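Local coordinates for N-acetyl-beta-D glucosaminidase (Rhizomucor miehei CAU432, PDB 4ZM6), which combines a glycoside hydrolase family 3 beta-N-acetylglucosaminidase with an acetyl-CoA-binding GCN5-related region that probably acetylates glucosamine, at residues D22-T27 with N48-K53; P74-V79 with G126-L131; T176-F181 with V211-A216; P182-T187 with G231-P236. All blocks are in the same frame, centred on the assembly; numbering follows the deposited sequence.

Contact 1: residues D22-T27 with N48-K53; sequences DGLEPT and NIATPK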
loop_
_atom_site.group_PDB
_atom_site.type_symbol
_atom_site.label_atom_id
_atom_site.label_comp_id
_atom_site.label_asym_id
_atom_site.label_seq_id
_atom_site.Cartn_x
_atom_site.Cartn_y
_atom_site.Cartn_z
ATOM N N ASP A 22 -30.674 -33.999 8.188
ATOM C CA ASP A 22 -31.950 -33.377 8.542
ATOM C C ASP A 22 -32.379 -33.795 9.951
ATOM O O ASP A 22 -31.994 -34.862 10.435
ATOM C CB ASP A 22 -33.024 -33.769 7.522
ATOM C CG ASP A 22 -34.091 -32.701 7.354
ATOM O OD1 ASP A 22 -34.563 -32.159 8.376
ATOM O OD2 ASP A 22 -34.460 -32.403 6.197
ATOM N N GLY A 23 -33.165 -32.944 10.605
ATOM C CA GLY A 23 -33.705 -33.237 11.937
ATOM C C GLY A 23 -32.946 -32.548 13.055
ATOM O O GLY A 23 -32.066 -31.734 12.797
ATOM N N LEU A 24 -33.286 -32.896 14.298
ATOM C CA LEU A 24 -32.737 -32.239 15.494
ATOM C C LEU A 24 -31.984 -33.235 16.381
ATOM O O LEU A 24 -31.732 -32.966 17.557
ATOM C CB LEU A 24 -33.864 -31.561 16.292
ATOM C CG LEU A 24 -35.050 -31.028 15.468
ATOM C CD1 LEU A 24 -36.188 -32.041 15.417
ATOM C CD2 LEU A 24 -35.570 -29.709 16.009
ATOM N N GLU A 25 -31.621 -34.377 15.801
ATOM C CA GLU A 25 -30.900 -35.439 16.496
ATOM C C GLU A 25 -30.207 -36.246 15.397
ATOM O O GLU A 25 -30.635 -36.178 14.243
ATOM C CB GLU A 25 -31.886 -36.295 17.300
ATOM C CG GLU A 25 -31.259 -37.204 18.351
ATOM C CD GLU A 25 -32.245 -37.704 19.394
ATOM O OE1 GLU A 25 -33.458 -37.430 19.264
ATOM O OE2 GLU A 25 -31.800 -38.378 20.350
ATOM N N PRO A 26 -29.127 -36.988 15.727
ATOM C CA PRO A 26 -28.415 -37.706 14.660
ATOM C C PRO A 26 -29.276 -38.704 13.890
ATOM O O PRO A 26 -30.052 -39.439 14.499
ATOM C CB PRO A 26 -27.311 -38.453 15.416
ATOM C CG PRO A 26 -27.063 -37.623 16.624
ATOM C CD PRO A 26 -28.409 -37.085 17.013
ATOM N N THR A 27 -29.133 -38.719 12.566
ATOM C CA THR A 27 -29.806 -39.710 11.723
ATOM C C THR A 27 -28.982 -40.999 11.729
ATOM O O THR A 27 -27.812 -40.981 12.124
ATOM C CB THR A 27 -29.971 -39.217 10.265
ATOM O OG1 THR A 27 -28.690 -39.131 9.627
ATOM C CG2 THR A 27 -30.662 -37.855 10.220
ATOM N N ASN A 48 -31.372 -28.244 11.748
ATOM C CA ASN A 48 -30.781 -28.940 12.896
ATOM C C ASN A 48 -30.772 -28.125 14.195
ATOM O O ASN A 48 -30.752 -28.698 15.286
ATOM C CB ASN A 48 -29.358 -29.399 12.549
ATOM C CG ASN A 48 -29.271 -30.068 11.183
ATOM O OD1 ASN A 48 -28.334 -29.827 10.422
ATOM N ND2 ASN A 48 -30.259 -30.899 10.860
ATOM N N ILE A 49 -30.782 -26.798 14.081
ATOM C CA ILE A 49 -30.806 -25.930 15.262
ATOM C C ILE A 49 -32.226 -25.888 15.824
ATOM O O ILE A 49 -33.055 -25.083 15.394
ATOM C CB ILE A 49 -30.259 -24.503 14.962
ATOM C CG1 ILE A 49 -28.724 -24.497 14.996
ATOM C CG2 ILE A 49 -30.736 -23.475 15.991
ATOM C CD1 ILE A 49 -28.049 -25.420 14.005
ATOM N N ALA A 50 -32.497 -26.782 16.777
ATOM C CA ALA A 50 -33.765 -26.770 17.493
ATOM C C ALA A 50 -33.759 -25.581 18.434
ATOM O O ALA A 50 -34.487 -24.609 18.225
ATOM C CB ALA A 50 -33.975 -28.065 18.266
ATOM N N THR A 51 -32.902 -25.659 19.450
ATOM C CA THR A 51 -32.817 -24.639 20.494
ATOM C C THR A 51 -31.675 -25.040 21.451
ATOM O O THR A 51 -31.333 -26.228 21.532
ATOM C CB THR A 51 -34.185 -24.447 21.213
ATOM O OG1 THR A 51 -34.469 -23.048 21.349
ATOM C CG2 THR A 51 -34.247 -25.154 22.584
ATOM N N PRO A 52 -31.092 -24.060 22.175
ATOM C CA PRO A 52 -29.818 -24.216 22.896
ATOM C C PRO A 52 -29.599 -25.562 23.594
ATOM O O PRO A 52 -28.544 -26.178 23.428
ATOM C CB PRO A 52 -29.863 -23.083 23.923
ATOM C CG PRO A 52 -30.674 -22.024 23.268
ATOM C CD PRO A 52 -31.706 -22.744 22.451
ATOM N N LYS A 53 -30.586 -26.007 24.368
ATOM C CA LYS A 53 -30.500 -27.296 25.055
ATOM C C LYS A 53 -30.369 -28.445 24.059
ATOM O O LYS A 53 -29.515 -29.324 24.216
ATOM C CB LYS A 53 -31.727 -27.524 25.947
ATOM C CG LYS A 53 -31.752 -26.673 27.209
ATOM C CD LYS A 53 -32.626 -27.308 28.283
ATOM C CE LYS A 53 -32.636 -26.490 29.567
ATOM N NZ LYS A 53 -33.363 -27.195 30.659
#

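Contact 2: residues P74-V79 with G126-L131; sequences PLFIAV and GMNWNL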
loop_
_atom_site.group_PDB
_atom_site.type_symbol
_atom_site.label_atom_id
_atom_site.label_comp_id
_atom_site.label_asym_id
_atom_site.label_seq_id
_atom_site.Cartn_x
_atom_site.Cartn_y
_atom_site.Cartn_z
ATOM N N PRO A 74 -11.351 -35.301 17.646
ATOM C CA PRO A 74 -12.785 -35.003 17.647
ATOM C C PRO A 74 -13.283 -34.440 16.326
ATOM O O PRO A 74 -12.499 -33.936 15.526
ATOM C CB PRO A 74 -12.946 -33.957 18.764
ATOM C CG PRO A 74 -11.652 -33.926 19.502
ATOM C CD PRO A 74 -10.601 -34.420 18.560
ATOM N N LEU A 75 -14.585 -34.550 16.106
ATOM C CA LEU A 75 -15.228 -33.991 14.925
ATOM C C LEU A 75 -15.163 -32.472 14.915
ATOM O O LEU A 75 -15.113 -31.836 15.969
ATOM C CB LEU A 75 -16.708 -34.399 14.872
ATOM C CG LEU A 75 -17.070 -35.884 14.790
ATOM C CD1 LEU A 75 -18.583 -36.035 14.727
ATOM C CD2 LEU A 75 -16.413 -36.548 13.592
ATOM N N PHE A 76 -15.158 -31.908 13.711
ATOM C CA PHE A 76 -15.483 -30.508 13.512
ATOM C C PHE A 76 -16.989 -30.445 13.310
ATOM O O PHE A 76 -17.560 -31.302 12.642
ATOM C CB PHE A 76 -14.774 -29.934 12.276
ATOM C CG PHE A 76 -13.505 -29.181 12.582
ATOM C CD1 PHE A 76 -13.522 -28.081 13.431
ATOM C CD2 PHE A 76 -12.302 -29.538 11.983
ATOM C CE1 PHE A 76 -12.359 -27.374 13.703
ATOM C CE2 PHE A 76 -11.137 -28.835 12.249
ATOM C CZ PHE A 76 -11.164 -27.752 13.110
ATOM N N ILE A 77 -17.626 -29.435 13.892
ATOM C CA ILE A 77 -19.053 -29.194 13.705
ATOM C C ILE A 77 -19.228 -27.758 13.205
ATOM O O ILE A 77 -19.234 -26.803 13.988
ATOM C CB ILE A 77 -19.833 -29.424 15.014
ATOM C CG1 ILE A 77 -19.637 -30.868 15.486
ATOM C CG2 ILE A 77 -21.316 -29.120 14.829
ATOM C CD1 ILE A 77 -20.362 -31.199 16.775
ATOM N N ALA A 78 -19.372 -27.622 11.891
ATOM C CA ALA A 78 -19.375 -26.320 11.237
ATOM C C ALA A 78 -20.781 -25.753 11.058
ATOM O O ALA A 78 -21.771 -26.448 11.278
ATOM C CB ALA A 78 -18.675 -26.421 9.891
ATOM N N VAL A 79 -20.846 -24.486 10.656
ATOM C CA VAL A 79 -22.112 -23.793 10.437
ATOM C C VAL A 79 -21.897 -22.490 9.649
ATOM O O VAL A 79 -20.854 -21.847 9.773
ATOM C CB VAL A 79 -22.810 -23.490 11.784
ATOM C CG1 VAL A 79 -22.087 -22.389 12.545
ATOM C CG2 VAL A 79 -24.265 -23.112 11.566
ATOM N N GLY A 126 -21.332 -26.136 21.042
ATOM C CA GLY A 126 -20.607 -27.234 20.409
ATOM C C GLY A 126 -20.145 -26.947 18.990
ATOM O O GLY A 126 -19.459 -27.781 18.394
ATOM N N MET A 127 -20.521 -25.789 18.437
ATOM C CA MET A 127 -19.976 -25.345 17.145
ATOM C C MET A 127 -18.555 -24.859 17.319
ATOM O O MET A 127 -18.277 -24.033 18.186
ATOM C CB MET A 127 -20.792 -24.213 16.515
ATOM C CG MET A 127 -21.805 -24.689 15.501
ATOM S SD MET A 127 -23.183 -25.474 16.337
ATOM C CE MET A 127 -24.094 -24.038 16.904
ATOM N N ASN A 128 -17.669 -25.356 16.465
ATOM C CA ASN A 128 -16.253 -25.041 16.544
ATOM C C ASN A 128 -15.650 -24.753 15.166
ATOM O O ASN A 128 -14.463 -24.983 14.934
ATOM C CB ASN A 128 -15.519 -26.189 17.247
ATOM C CG ASN A 128 -15.858 -27.551 16.664
ATOM O OD1 ASN A 128 -16.542 -27.659 15.643
ATOM N ND2 ASN A 128 -15.383 -28.600 17.315
ATOM N N TRP A 129 -16.481 -24.243 14.260
ATOM C CA TRP A 129 -16.044 -23.857 12.920
ATOM C C TRP A 129 -17.147 -23.042 12.258
ATOM O O TRP A 129 -18.144 -23.592 11.802
ATOM C CB TRP A 129 -15.724 -25.083 12.056
ATOM C CG TRP A 129 -15.036 -24.763 10.742
ATOM C CD1 TRP A 129 -15.008 -23.559 10.090
ATOM C CD2 TRP A 129 -14.300 -25.673 9.918
ATOM N NE1 TRP A 129 -14.291 -23.666 8.928
ATOM C CE2 TRP A 129 -13.847 -24.952 8.797
ATOM C CE3 TRP A 129 -13.977 -27.028 10.024
ATOM C CZ2 TRP A 129 -13.090 -25.538 7.787
ATOM C CZ3 TRP A 129 -13.223 -27.614 9.020
ATOM C CH2 TRP A 129 -12.790 -26.869 7.915
ATOM N N ASN A 130 -16.964 -21.729 12.201
ATOM C CA ASN A 130 -17.892 -20.878 11.486
ATOM C C ASN A 130 -17.397 -20.684 10.052
ATOM O O ASN A 130 -16.265 -20.249 9.829
ATOM C CB ASN A 130 -18.040 -19.536 12.196
ATOM C CG ASN A 130 -19.205 -18.718 11.665
ATOM O OD1 ASN A 130 -19.896 -19.124 10.724
ATOM N ND2 ASN A 130 -19.426 -17.550 12.266
ATOM N N LEU A 131 -18.246 -21.024 9.084
ATOM C CA LEU A 131 -17.923 -20.840 7.671
ATOM C C LEU A 131 -18.126 -19.365 7.340
ATOM O O LEU A 131 -19.159 -18.957 6.813
ATOM C CB LEU A 131 -18.796 -21.733 6.788
ATOM C CG LEU A 131 -18.734 -23.230 7.098
ATOM C CD1 LEU A 131 -19.801 -23.976 6.309
ATOM C CD2 LEU A 131 -17.351 -23.792 6.807
#

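Contact 3: residues T176-F181 with V211-A216; sequences TSIKHF and VPFKKA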
loop_
_atom_site.group_PDB
_atom_site.type_symbol
_atom_site.label_atom_id
_atom_site.label_comp_id
_atom_site.label_asym_id
_atom_site.label_seq_id
_atom_site.Cartn_x
_atom_site.Cartn_y
_atom_site.Cartn_z
ATOM N N THR A 176 -12.244 -20.731 10.971
ATOM C CA THR A 176 -12.842 -19.839 9.975
ATOM C C THR A 176 -12.604 -20.299 8.540
ATOM O O THR A 176 -11.773 -21.164 8.271
ATOM C CB THR A 176 -12.335 -18.384 10.122
ATOM O OG1 THR A 176 -10.905 -18.341 10.011
ATOM C CG2 THR A 176 -12.762 -17.799 11.459
ATOM N N SER A 177 -13.368 -19.705 7.632
ATOM C CA SER A 177 -13.245 -19.954 6.204
ATOM C C SER A 177 -13.602 -18.675 5.481
ATOM O O SER A 177 -14.763 -18.268 5.464
ATOM C CB SER A 177 -14.182 -21.072 5.753
ATOM O OG SER A 177 -13.841 -22.297 6.368
ATOM N N ILE A 178 -12.595 -18.023 4.910
ATOM C CA ILE A 178 -12.845 -16.846 4.092
ATOM C C ILE A 178 -13.370 -17.315 2.730
ATOM O O ILE A 178 -12.836 -18.265 2.141
ATOM C CB ILE A 178 -11.612 -15.915 3.973
ATOM C CG1 ILE A 178 -10.360 -16.663 3.520
ATOM C CG2 ILE A 178 -11.338 -15.249 5.311
ATOM C CD1 ILE A 178 -9.279 -15.749 3.001
ATOM N N LYS A 179 -14.432 -16.669 2.257
ATOM C CA LYS A 179 -15.124 -17.104 1.051
ATOM C C LYS A 179 -15.682 -15.917 0.281
ATOM O O LYS A 179 -15.884 -14.860 0.870
ATOM C CB LYS A 179 -16.261 -18.050 1.427
ATOM C CG LYS A 179 -17.092 -17.604 2.618
ATOM C CD LYS A 179 -18.479 -18.235 2.592
ATOM C CE LYS A 179 -19.022 -18.462 3.993
ATOM N NZ LYS A 179 -20.505 -18.586 4.034
ATOM N N HIS A 180 -15.954 -16.062 -1.019
ATOM C CA HIS A 180 -15.819 -17.303 -1.785
ATOM C C HIS A 180 -14.722 -17.119 -2.811
ATOM O O HIS A 180 -14.889 -16.360 -3.769
ATOM C CB HIS A 180 -17.123 -17.620 -2.519
ATOM C CG HIS A 180 -18.318 -17.688 -1.626
ATOM N ND1 HIS A 180 -18.820 -18.876 -1.144
ATOM C CD2 HIS A 180 -19.104 -16.713 -1.119
ATOM C CE1 HIS A 180 -19.872 -18.630 -0.384
ATOM N NE2 HIS A 180 -20.064 -17.325 -0.352
ATOM N N PHE A 181 -13.605 -17.810 -2.619
ATOM C CA PHE A 181 -12.446 -17.628 -3.482
ATOM C C PHE A 181 -12.807 -18.040 -4.906
ATOM O O PHE A 181 -13.454 -19.069 -5.095
ATOM C CB PHE A 181 -11.269 -18.461 -2.965
ATOM C CG PHE A 181 -9.961 -18.139 -3.625
ATOM C CD1 PHE A 181 -9.174 -17.093 -3.160
ATOM C CD2 PHE A 181 -9.515 -18.880 -4.709
ATOM C CE1 PHE A 181 -7.963 -16.788 -3.763
ATOM C CE2 PHE A 181 -8.306 -18.586 -5.317
ATOM C CZ PHE A 181 -7.527 -17.538 -4.843
ATOM N N VAL A 211 -8.007 -8.624 -3.462
ATOM C CA VAL A 211 -7.432 -7.714 -2.469
ATOM C C VAL A 211 -7.700 -8.204 -1.048
ATOM O O VAL A 211 -6.753 -8.392 -0.286
ATOM C CB VAL A 211 -7.909 -6.253 -2.634
ATOM C CG1 VAL A 211 -7.493 -5.403 -1.437
ATOM C CG2 VAL A 211 -7.352 -5.652 -3.917
ATOM N N PRO A 212 -8.981 -8.424 -0.685
ATOM C CA PRO A 212 -9.248 -8.864 0.695
ATOM C C PRO A 212 -8.681 -10.252 1.034
ATOM O O PRO A 212 -8.260 -10.476 2.176
ATOM C CB PRO A 212 -10.782 -8.845 0.787
ATOM C CG PRO A 212 -11.261 -8.923 -0.617
ATOM C CD PRO A 212 -10.229 -8.224 -1.448
ATOM N N PHE A 213 -8.666 -11.164 0.058
ATOM C CA PHE A 213 -8.076 -12.495 0.251
ATOM C C PHE A 213 -6.570 -12.406 0.480
ATOM O O PHE A 213 -6.028 -13.058 1.371
ATOM C CB PHE A 213 -8.361 -13.410 -0.946
ATOM C CG PHE A 213 -9.794 -13.852 -1.045
ATOM C CD1 PHE A 213 -10.256 -14.921 -0.297
ATOM C CD2 PHE A 213 -10.681 -13.198 -1.886
ATOM C CE1 PHE A 213 -11.574 -15.330 -0.383
ATOM C CE2 PHE A 213 -12.000 -13.598 -1.977
ATOM C CZ PHE A 213 -12.447 -14.668 -1.225
ATOM N N LYS A 214 -5.902 -11.591 -0.329
ATOM C CA LYS A 214 -4.466 -11.396 -0.193
ATOM C C LYS A 214 -4.137 -10.857 1.189
ATOM O O LYS A 214 -3.219 -11.344 1.848
ATOM C CB LYS A 214 -3.934 -10.431 -1.257
ATOM C CG LYS A 214 -2.416 -10.364 -1.297
ATOM C CD LYS A 214 -1.902 -9.056 -1.876
ATOM C CE LYS A 214 -0.382 -9.018 -1.865
ATOM N NZ LYS A 214 0.158 -8.149 -2.947
ATOM N N LYS A 215 -4.891 -9.855 1.622
ATOM C CA LYS A 215 -4.633 -9.205 2.896
ATOM C C LYS A 215 -4.831 -10.162 4.074
ATOM O O LYS A 215 -4.077 -10.116 5.042
ATOM C CB LYS A 215 -5.505 -7.956 3.043
ATOM C CG LYS A 215 -5.172 -7.106 4.261
ATOM C CD LYS A 215 -5.301 -5.612 3.971
ATOM C CE LYS A 215 -5.485 -4.791 5.244
ATOM N NZ LYS A 215 -6.904 -4.700 5.699
ATOM N N ALA A 216 -5.825 -11.038 3.977
ATOM C CA ALA A 216 -6.083 -12.026 5.022
ATOM C C ALA A 216 -4.950 -13.042 5.100
ATOM O O ALA A 216 -4.421 -13.306 6.181
ATOM C CB ALA A 216 -7.409 -12.724 4.771
#

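Contact 4: residues P182-T187 with G231-P236; sequences PGHGDT and GHMLLP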
loop_
_atom_site.group_PDB
_atom_site.type_symbol
_atom_site.label_atom_id
_atom_site.label_comp_id
_atom_site.label_asym_id
_atom_site.label_seq_id
_atom_site.Cartn_x
_atom_site.Cartn_y
_atom_site.Cartn_z
ATOM N N PRO A 182 -12.387 -17.256 -5.916
ATOM C CA PRO A 182 -11.575 -16.038 -5.907
ATOM C C PRO A 182 -12.339 -14.713 -5.804
ATOM O O PRO A 182 -11.732 -13.649 -5.957
ATOM C CB PRO A 182 -10.869 -16.105 -7.260
ATOM C CG PRO A 182 -11.873 -16.746 -8.146
ATOM C CD PRO A 182 -12.568 -17.766 -7.290
ATOM N N GLY A 183 -13.643 -14.762 -5.554
ATOM C CA GLY A 183 -14.438 -13.543 -5.464
ATOM C C GLY A 183 -15.747 -13.659 -6.214
ATOM O O GLY A 183 -15.774 -13.627 -7.448
ATOM N N HIS A 184 -16.833 -13.772 -5.456
ATOM C CA HIS A 184 -18.167 -13.968 -6.010
ATOM C C HIS A 184 -18.981 -12.679 -6.050
ATOM O O HIS A 184 -20.150 -12.699 -6.414
ATOM C CB HIS A 184 -18.914 -15.002 -5.163
ATOM C CG HIS A 184 -19.947 -15.773 -5.921
ATOM N ND1 HIS A 184 -21.067 -15.181 -6.467
ATOM C CD2 HIS A 184 -20.029 -17.089 -6.224
ATOM C CE1 HIS A 184 -21.792 -16.101 -7.076
ATOM N NE2 HIS A 184 -21.184 -17.267 -6.943
ATOM N N GLY A 185 -18.375 -11.560 -5.679
ATOM C CA GLY A 185 -19.117 -10.319 -5.512
ATOM C C GLY A 185 -19.527 -9.600 -6.784
ATOM O O GLY A 185 -20.417 -8.745 -6.746
ATOM N N ASP A 186 -18.884 -9.920 -7.909
ATOM C CA ASP A 186 -19.192 -9.248 -9.175
ATOM C C ASP A 186 -19.889 -10.182 -10.160
ATOM O O ASP A 186 -19.257 -10.760 -11.048
ATOM C CB ASP A 186 -17.930 -8.643 -9.801
ATOM C CG ASP A 186 -18.244 -7.565 -10.836
ATOM O OD1 ASP A 186 -19.403 -7.462 -11.289
ATOM O OD2 ASP A 186 -17.322 -6.803 -11.194
ATOM N N THR A 187 -21.199 -10.332 -9.963
ATOM C CA THR A 187 -22.097 -10.951 -10.944
ATOM C C THR A 187 -23.546 -10.639 -10.564
ATOM O O THR A 187 -23.825 -10.226 -9.436
ATOM C CB THR A 187 -21.930 -12.493 -11.045
ATOM O OG1 THR A 187 -20.707 -12.916 -10.428
ATOM C CG2 THR A 187 -21.937 -12.939 -12.508
ATOM N N GLY A 231 -15.575 -21.006 -3.901
ATOM C CA GLY A 231 -16.927 -21.061 -4.442
ATOM C C GLY A 231 -16.969 -21.672 -5.830
ATOM O O GLY A 231 -15.945 -22.126 -6.358
ATOM N N HIS A 232 -18.163 -21.683 -6.420
ATOM C CA HIS A 232 -18.374 -22.246 -7.752
ATOM C C HIS A 232 -18.640 -21.130 -8.751
ATOM O O HIS A 232 -19.753 -20.606 -8.824
ATOM C CB HIS A 232 -19.548 -23.224 -7.740
ATOM C CG HIS A 232 -19.530 -24.168 -6.584
ATOM N ND1 HIS A 232 -18.590 -25.167 -6.452
ATOM C CD2 HIS A 232 -20.341 -24.268 -5.505
ATOM C CE1 HIS A 232 -18.821 -25.841 -5.340
ATOM N NE2 HIS A 232 -19.881 -25.318 -4.749
ATOM N N MET A 233 -17.607 -20.767 -9.508
ATOM C CA MET A 233 -17.727 -19.777 -10.578
ATOM C C MET A 233 -16.789 -20.095 -11.741
ATOM O O MET A 233 -15.692 -20.624 -11.545
ATOM C CB MET A 233 -17.486 -18.357 -10.045
ATOM C CG MET A 233 -16.424 -18.241 -8.958
ATOM S SD MET A 233 -16.776 -16.896 -7.808
ATOM C CE MET A 233 -16.262 -17.646 -6.266
ATOM N N LEU A 234 -17.248 -19.783 -12.951
ATOM C CA LEU A 234 -16.515 -20.086 -14.172
ATOM C C LEU A 234 -15.607 -18.908 -14.507
ATOM O O LEU A 234 -16.068 -17.766 -14.610
ATOM C CB LEU A 234 -17.501 -20.358 -15.320
ATOM C CG LEU A 234 -17.063 -21.229 -16.508
ATOM C CD1 LEU A 234 -15.925 -20.591 -17.285
ATOM C CD2 LEU A 234 -16.685 -22.633 -16.061
ATOM N N LEU A 235 -14.317 -19.198 -14.670
ATOM C CA LEU A 235 -13.312 -18.184 -14.993
ATOM C C LEU A 235 -12.617 -18.553 -16.303
ATOM O O LEU A 235 -11.593 -19.243 -16.296
ATOM C CB LEU A 235 -12.305 -18.069 -13.847
ATOM C CG LEU A 235 -12.882 -17.410 -12.585
ATOM C CD1 LEU A 235 -12.608 -18.238 -11.339
ATOM C CD2 LEU A 235 -12.364 -15.985 -12.418
ATOM N N PRO A 236 -13.183 -18.102 -17.440
ATOM C CA PRO A 236 -12.697 -18.480 -18.771
ATOM C C PRO A 236 -11.207 -18.238 -19.012
ATOM O O PRO A 236 -10.572 -19.039 -19.697
ATOM C CB PRO A 236 -13.540 -17.612 -19.709
ATOM C CG PRO A 236 -14.807 -17.393 -18.966
ATOM C CD PRO A 236 -14.386 -17.253 -17.531
#

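Contact 1: residues D22-T27 with N48-K53
L24 and N48 bring the two backbones to a CA-CA separation of 4.6 Å. Here the loops that follow the first two parallel strands of the family 3 TIM-barrel domain, 17-19 and 41-44, run beside each other, with no regular sheet pairing between them. G23 takes a positive phi of 101°, and its carbonyl faces N48. That oxygen receives the N48 side-chain amide, ND2 to G23 O at 2.8 Å with a nearly straight N-H, in the carbonyl plane and on a lone pair. The CA-H of N48 points at the same oxygen as well. With CG beside its own backbone N (chi1 -46°), N48 has its amide turned to the neighbouring loop, and other bonds fix the rotation of that amide: ND2 also serves F21 O, while OD1 accepts from F45 N. N48 thus ties together the chain leaving both strands. Farther on, P26 packs against L58 and L62 of helix 52-68, and T27 caps helix 28-37 through I30 N. Toward the surface the contact turns apolar and thin, a single leucine branch laid against a methyl group: CD2 of L24 touches CB of A50.

Contact 2: residues P74-V79 with G126-L131
F76 and W129 form the apolar centre, a T-shaped pair between neighbouring parallel strands of the TIM barrel, joined by a beta-alpha-beta crossover through helices 99-105 and 108-125. The indole presents its six-membered edge to the phenyl face, with CE3 of W129 lying over the rim of the F76 ring, 3.4 Å from CG of F76; the ring centroids are 4.7 Å apart and the planes meet at 67°. W129 has CG anti to its backbone N (chi1 -170°), which carries the indole back along the strand to F76, while its CB stays 3.9 Å from CB of A78. L131 CG also touches the A78 methyl. On the other face, V79 CG1 meets M127 CG at 3.8 Å, and both side chains reach L122 of helix 108-125, while I77 packs on T59 and Q63 of helix 52-68. Outward from this packing come the polar links. L131 N donates to V79 O at 2.8 Å, and a weak, bent bond joins V79 N to W129 O. The indole NE1 is hydrogen-bonded to S177 OG, just ahead of strand 178-181. At the other end, I77 O accepts the backbone N of N128 at 3.3 Å, and the N128 side chain supplies the acceptor for the I77 N-H. Its CG sits between backbone N and carbonyl carbon (chi1 50°), folding the amide back so that OD1 accepts I77 N at 2.7 Å, in the amide carbonyl plane and on a lone pair.

Contact 3: residues T176-F181 with V211-A216
F213 and A216, a turn apart on helix 211-217, are the helical half of a beta/alpha packing layer in the TIM-barrel domain; the strand they cover is 178-181. Along the helix, V211 and P212 come first and pack on P155 and on V158 of helix 155-171. F213 then swings its ring toward the strand, with CG anti to its own carbonyl carbon (chi1 -71°), and makes most of the helix's share of the contact. One face of the ring receives the edge of F181, whose CD1 lies 3.8 Å from CD1 of F213. The planes are almost perpendicular, at 88°, with centroids 5.3 Å apart: a T-shaped stack. F213 CZ at the far end of the ring reaches the main chain where it turns a corner, 3.8 Å from K179 C and 3.6 Å from F181 N, beside the cis peptide that joins K179 to H180. H180 N at this bend is held by D136 OD1. K179 itself points away from the helix, its NZ paired with both D80 and E82. K215 packs on A159 of helix 155-171. A216 brings the next turn of the helix back to the strand, and I178 fills the notch between it and F213. The isoleucine tip does the touching: CD1 of I178 lies 3.5 Å from F213 CD1 and 4.0 Å from the A216 methyl, CB.

Contact 4: residues P182-T187 with G231-P236
P182, H184 and M233 build this contact between two loops of the TIM-barrel domain, those following strands 178-181 and 227-230. The first loop carries PGHGDT, part of the KHFPGHGDT signature recognisable in family 3 beta-N-acetylglucosaminidases. Apolar contacts come first. P182, set by a cis peptide after F181, offers its ring carbons to two side chains: CG meets L235 CD1 at 3.6 Å, and CD meets M233 CE at 3.8 Å. M233 reaches them on a bent chain, CG lying between backbone N and carbonyl carbon (chi1 36°), and its thioether comes between P182 and H184. The sulfur makes the second kind of contact. SD of M233 stands 4.3 Å from the H184 ring centroid, 45° off the ring normal, an oblique sulfur-aromatic approach. The polar anchors lie with other loops. H184 N donates to D136 OD1, G231 O accepts from S244 and S245, and M233 N is bonded to S244 OG; H232 NE2 is hydrogen-bonded to C269 O. The sulfur also comes up to the main chain of the first loop, SD of M233 lying 3.4 Å from the carbonyl oxygen of G183.

How the contacts relate
All four contacts belong to the TIM-barrel domain, far from the acetyl-CoA site. Contact 1 lies at the surface, and the other three are buried. Contact 2 is strand pairing, contact 3 strand against helix, and contacts 1 and 4 loop against loop beyond strand ends, one resting on an asparagine amide, the other on a thioether. Contacts 3 and 4 share one continuous chain and one aspartate, and they touch: F181 O lies 3.1 Å from G231 N, a probable hydrogen bond. W129 and S177 join contact 2 to contact 3. Helix 52-68 leads from contact 1 to contact 2; the centres of the two contacts are about 14 Å apart.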